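Side-chain contacts in ABC transporter, substrate-binding protein (Streptococcus pneumoniae, PDB 5G5Y), which captures short- and long-chain fructooligosaccharides, preferring tetrasaccharides and larger, and serves the FusABC-MsmK ABC transporter that imports them: residues Lys402-Leu405 against Asp406-Glu410; Val70-Met73 against Asn74-Lys77. One frame throughout, in Å; residues are numbered along the deposited sequence.

Interaction 1 (Lys402-Leu405 against Asp406-Glu410); sequences KWRL and DLIKE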
loop_
_atom_site.group_PDB
_atom_site.type_symbol
_atom_site.label_atom_id
_atom_site.label_comp_id
_atom_site.label_asym_id
_atom_site.label_seq_id
_atom_site.Cartn_x
_atom_site.Cartn_y
_atom_site.Cartn_z
ATOM N N LYS A 402 3.608 -0.807 14.445
ATOM C CA LYS A 402 4.610 -0.100 15.230
ATOM C C LYS A 402 5.982 -0.735 15.032
ATOM O O LYS A 402 6.979 -0.033 14.855
ATOM C CB LYS A 402 4.232 -0.063 16.700
ATOM C CG LYS A 402 5.253 0.571 17.634
ATOM C CD LYS A 402 5.573 2.007 17.254
ATOM C CE LYS A 402 6.381 2.715 18.340
ATOM N NZ LYS A 402 7.094 3.903 17.773
ATOM N N TRP A 403 6.034 -2.049 15.133
ATOM C CA TRP A 403 7.278 -2.803 14.929
ATOM C C TRP A 403 7.910 -2.466 13.557
ATOM O O TRP A 403 9.067 -2.111 13.494
ATOM C CB TRP A 403 6.978 -4.275 15.032
ATOM C CG TRP A 403 8.120 -5.189 14.760
ATOM C CD1 TRP A 403 9.142 -5.544 15.637
ATOM C CD2 TRP A 403 8.349 -5.926 13.563
ATOM N NE1 TRP A 403 9.968 -6.460 15.023
ATOM C CE2 TRP A 403 9.517 -6.691 13.753
ATOM C CE3 TRP A 403 7.685 -6.003 12.333
ATOM C CZ2 TRP A 403 10.019 -7.548 12.754
ATOM C CZ3 TRP A 403 8.191 -6.818 11.355
ATOM C CH2 TRP A 403 9.361 -7.573 11.565
ATOM N N ARG A 404 7.115 -2.533 12.494
ATOM C CA ARG A 404 7.594 -2.280 11.135
ATOM C C ARG A 404 8.044 -0.823 10.988
ATOM O O ARG A 404 9.090 -0.566 10.429
ATOM C CB ARG A 404 6.540 -2.669 10.075
ATOM C CG ARG A 404 7.119 -2.836 8.695
ATOM C CD ARG A 404 6.075 -3.166 7.675
ATOM N NE ARG A 404 6.750 -3.718 6.497
ATOM C CZ ARG A 404 7.056 -3.021 5.399
ATOM N NH1 ARG A 404 6.717 -1.745 5.255
ATOM N NH2 ARG A 404 7.683 -3.618 4.422
ATOM N N LEU A 405 7.269 0.126 11.515
ATOM C CA LEU A 405 7.638 1.550 11.467
ATOM C C LEU A 405 8.975 1.812 12.081
ATOM O O LEU A 405 9.763 2.603 11.553
ATOM C CB LEU A 405 6.625 2.446 12.217
ATOM C CG LEU A 405 5.378 2.807 11.472
ATOM C CD1 LEU A 405 4.450 3.651 12.356
ATOM C CD2 LEU A 405 5.713 3.610 10.233
ATOM N N ASP A 406 9.227 1.190 13.227
ATOM C CA ASP A 406 10.487 1.404 13.908
ATOM C C ASP A 406 11.668 0.833 13.096
ATOM O O ASP A 406 12.695 1.491 13.024
ATOM C CB ASP A 406 10.446 0.786 15.304
ATOM C CG ASP A 406 9.532 1.546 16.279
ATOM O OD1 ASP A 406 9.077 2.681 16.010
ATOM O OD2 ASP A 406 9.306 0.977 17.365
ATOM N N LEU A 407 11.505 -0.317 12.434
ATOM C CA LEU A 407 12.538 -0.826 11.522
ATOM C C LEU A 407 12.793 0.139 10.362
ATOM O O LEU A 407 13.939 0.427 10.015
ATOM C CB LEU A 407 12.161 -2.191 10.938
ATOM C CG LEU A 407 12.031 -3.371 11.940
ATOM C CD1 LEU A 407 11.630 -4.657 11.252
ATOM C CD2 LEU A 407 13.323 -3.579 12.684
ATOM N N ILE A 408 11.712 0.643 9.756
ATOM C CA ILE A 408 11.819 1.603 8.659
ATOM C C ILE A 408 12.645 2.829 9.081
ATOM O O ILE A 408 13.569 3.259 8.359
ATOM C CB ILE A 408 10.432 1.970 8.099
ATOM C CG1 ILE A 408 9.868 0.767 7.331
ATOM C CG2 ILE A 408 10.482 3.209 7.214
ATOM C CD1 ILE A 408 8.398 0.879 7.034
ATOM N N LYS A 409 12.314 3.374 10.244
ATOM C CA LYS A 409 13.015 4.506 10.768
ATOM C C LYS A 409 14.511 4.234 11.037
ATOM O O LYS A 409 15.347 5.075 10.712
ATOM C CB LYS A 409 12.342 5.019 12.055
ATOM C CG LYS A 409 12.816 6.434 12.352
ATOM C CD LYS A 409 12.280 6.988 13.658
ATOM C CE LYS A 409 12.686 8.467 13.868
ATOM N NZ LYS A 409 13.066 9.209 12.621
ATOM N N GLU A 410 14.804 3.100 11.681
ATOM C CA GLU A 410 16.164 2.687 12.073
ATOM C C GLU A 410 17.057 2.406 10.850
ATOM O O GLU A 410 18.175 2.913 10.788
ATOM C CB GLU A 410 16.076 1.398 12.900
ATOM C CG GLU A 410 17.391 0.751 13.309
ATOM C CD GLU A 410 17.218 -0.464 14.244
ATOM O OE1 GLU A 410 16.068 -0.926 14.500
ATOM O OE2 GLU A 410 18.258 -0.992 14.693
#

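Interaction 2 (Val70-Met73 against Asn74-Lys77); sequences VDLM and NWAK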
loop_
_atom_site.group_PDB
_atom_site.type_symbol
_atom_site.label_atom_id
_atom_site.label_comp_id
_atom_site.label_asym_id
_atom_site.label_seq_id
_atom_site.Cartn_x
_atom_site.Cartn_y
_atom_site.Cartn_z
ATOM N N VAL A 70 -11.494 5.838 -13.099
ATOM C CA VAL A 70 -12.282 5.644 -14.329
ATOM C C VAL A 70 -13.772 5.547 -14.018
ATOM O O VAL A 70 -14.556 6.228 -14.655
ATOM C CB VAL A 70 -11.803 4.397 -15.104
ATOM C CG1 VAL A 70 -12.831 3.940 -16.129
ATOM C CG2 VAL A 70 -10.513 4.731 -15.816
ATOM N N ASP A 71 -14.123 4.704 -13.039
ATOM C CA ASP A 71 -15.515 4.507 -12.572
ATOM C C ASP A 71 -16.084 5.813 -12.065
ATOM O O ASP A 71 -17.186 6.194 -12.457
ATOM C CB ASP A 71 -15.633 3.491 -11.405
ATOM C CG ASP A 71 -15.378 2.053 -11.788
ATOM O OD1 ASP A 71 -15.618 1.647 -12.933
ATOM O OD2 ASP A 71 -14.941 1.289 -10.883
ATOM N N LEU A 72 -15.367 6.507 -11.171
ATOM C CA LEU A 72 -15.885 7.784 -10.622
ATOM C C LEU A 72 -16.212 8.781 -11.719
ATOM O O LEU A 72 -17.279 9.392 -11.696
ATOM C CB LEU A 72 -14.897 8.467 -9.636
ATOM C CG LEU A 72 -14.731 7.770 -8.283
ATOM C CD1 LEU A 72 -13.617 8.482 -7.476
ATOM C CD2 LEU A 72 -16.042 7.714 -7.503
ATOM N N MET A 73 -15.294 8.920 -12.678
ATOM C CA MET A 73 -15.478 9.814 -13.828
ATOM C C MET A 73 -16.688 9.453 -14.680
ATOM O O MET A 73 -17.447 10.330 -15.074
ATOM C CB MET A 73 -14.232 9.824 -14.729
ATOM C CG MET A 73 -13.053 10.622 -14.198
ATOM S SD MET A 73 -13.481 12.147 -13.319
ATOM C CE MET A 73 -11.893 12.943 -13.620
ATOM N N ASN A 74 -16.836 8.167 -14.980
ATOM C CA ASN A 74 -18.008 7.719 -15.719
ATOM C C ASN A 74 -19.288 8.058 -14.952
ATOM O O ASN A 74 -20.213 8.621 -15.525
ATOM C CB ASN A 74 -17.942 6.227 -15.991
ATOM C CG ASN A 74 -17.139 5.896 -17.224
ATOM O OD1 ASN A 74 -17.023 6.717 -18.161
ATOM N ND2 ASN A 74 -16.556 4.696 -17.236
ATOM N N TRP A 75 -19.325 7.741 -13.658
ATOM C CA TRP A 75 -20.537 7.978 -12.868
ATOM C C TRP A 75 -20.873 9.459 -12.745
ATOM O O TRP A 75 -22.051 9.832 -12.782
ATOM C CB TRP A 75 -20.431 7.386 -11.474
ATOM C CG TRP A 75 -20.313 5.926 -11.448
ATOM C CD1 TRP A 75 -20.683 5.048 -12.433
ATOM C CD2 TRP A 75 -19.768 5.125 -10.380
ATOM N NE1 TRP A 75 -20.399 3.757 -12.039
ATOM C CE2 TRP A 75 -19.835 3.772 -10.792
ATOM C CE3 TRP A 75 -19.193 5.423 -9.143
ATOM C CZ2 TRP A 75 -19.385 2.716 -9.991
ATOM C CZ3 TRP A 75 -18.777 4.381 -8.328
ATOM C CH2 TRP A 75 -18.860 3.035 -8.761
ATOM N N ALA A 76 -19.845 10.280 -12.593
ATOM C CA ALA A 76 -20.011 11.744 -12.564
ATOM C C ALA A 76 -20.554 12.267 -13.886
ATOM O O ALA A 76 -21.549 13.009 -13.910
ATOM C CB ALA A 76 -18.691 12.427 -12.241
ATOM N N LYS A 77 -19.921 11.841 -14.974
ATOM C CA LYS A 77 -20.313 12.242 -16.344
ATOM C C LYS A 77 -21.776 11.866 -16.662
ATOM O O LYS A 77 -22.531 12.670 -17.216
ATOM C CB LYS A 77 -19.368 11.570 -17.337
ATOM C CG LYS A 77 -19.393 12.108 -18.736
ATOM C CD LYS A 77 -18.493 11.263 -19.642
ATOM C CE LYS A 77 -18.207 11.980 -20.960
ATOM N NZ LYS A 77 -19.389 12.722 -21.504
HETATM O O HOH W 1 -16.343 2.534 -15.276
#

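Interaction 1 (Lys402-Leu405 against Asp406-Glu410)
On one face of the W403 indole sits the CD1 methyl of L407, 3.7 Å from the centroid of the six-membered ring and 15° off the ring normal, which meets the geometry of a CH-pi contact. Relative to the whole indole the methyl is offset toward the rim, and its nearest ring atom is CZ2 of W403, 3.6 Å from L407 CD1. The ring stands there because W403 CG lies anti to the backbone N (chi1 176°), swinging the indole alongside the next turn. The other flat group, the R404 guanidinium, is met obliquely by I408, whose CD1 lies 3.6 Å from R404 NH1. The nitrogens of R404 are bonded outside the segments: NE to W270 O and NH1 to V135 O, and the guanidinium makes a cation-pi contact with W270, a substrate-binding residue. All three pairs, counting K402 with D406, are i to i+4 neighbours on helix 399-412, whose backbone bonds include I408 N to R404 O at 3.0 Å. W403 and L407 pack on W140 and L407 also on M138, so this helix face lies against strand 138-142. On the exposed flank K402 NZ forms a salt bridge with D406 OD1 at 2.9 Å, using the syn lone pair of the carboxylate. A bend at chi2 (58°) brings the lysine chain across the D406 carboxylate, its CE 3.5 Å from D406 OD2.

Interaction 2 (Val70-Met73 against Asn74-Lys77)
Four backbone hydrogen bonds link V70-M73 to N74-K77, each from an amide to the carbonyl four residues earlier; that of W75 N to D71 O is 2.9 Å long with an N-H...O angle of 167°. A water ties the D71 and N74 side chains together, donating to D71 OD1 at 2.6 Å and accepting from N74 ND2 at 2.9 Å. The bridge is consistent with the modelled sense of the amide, its NH2 turned to the water and OD1 making a weak hydrogen bond to Q429 NE2. D71 OD2 is bonded to a residue adjoining the segment, so both carboxylate oxygens are engaged.

Beyond these bonds the W75 indole lies flat against the preceding turn. Its CG is beside the backbone N (chi1 -64°), which folds one ring face back over D71: the carbonyl O of D71 is 3.3 Å above the ring plane, and D71 CB lies 4.2 Å from the centroid of the six-membered ring, 12° off its normal, a CH-pi contact. L72 CD2 approaches the same indole obliquely, 4.2 Å from W75 CE3. Outside the pair, W75 packs on R49, N50 and I53 of helix 45-55, whereas M73 and K77 touch Q429 at the start of helix 429-455; helix 69-77 thus joins these two helices. The D71 backbone and CB, lying against one indole face, probably limit the turning of the ring, while the water, together with the weak bond to Q429, probably steadies the N74 amide.

In the fold
Interactions 1 and 2 occupy separate helices on opposite sides of the chain's centre, their centres about 38 Å apart, and share no element. Both are partly buried, with two buried residues each, but interaction 1 has three exposed residues among its eight touching ones and interaction 2 has one, although interaction 1 lies nearer the middle, about 16 Å from the chain's centre against about 24 Å. Each places a tryptophan face against the neighbouring turn: in 402-410 it receives a leucine methyl, in 70-77 a carbonyl oxygen and a CB. Their polar chemistry also differs, a direct salt bridge on an exposed flank contrasting with a water bridge. Helix 399-412 packs on a strand beside substrate-binding W270.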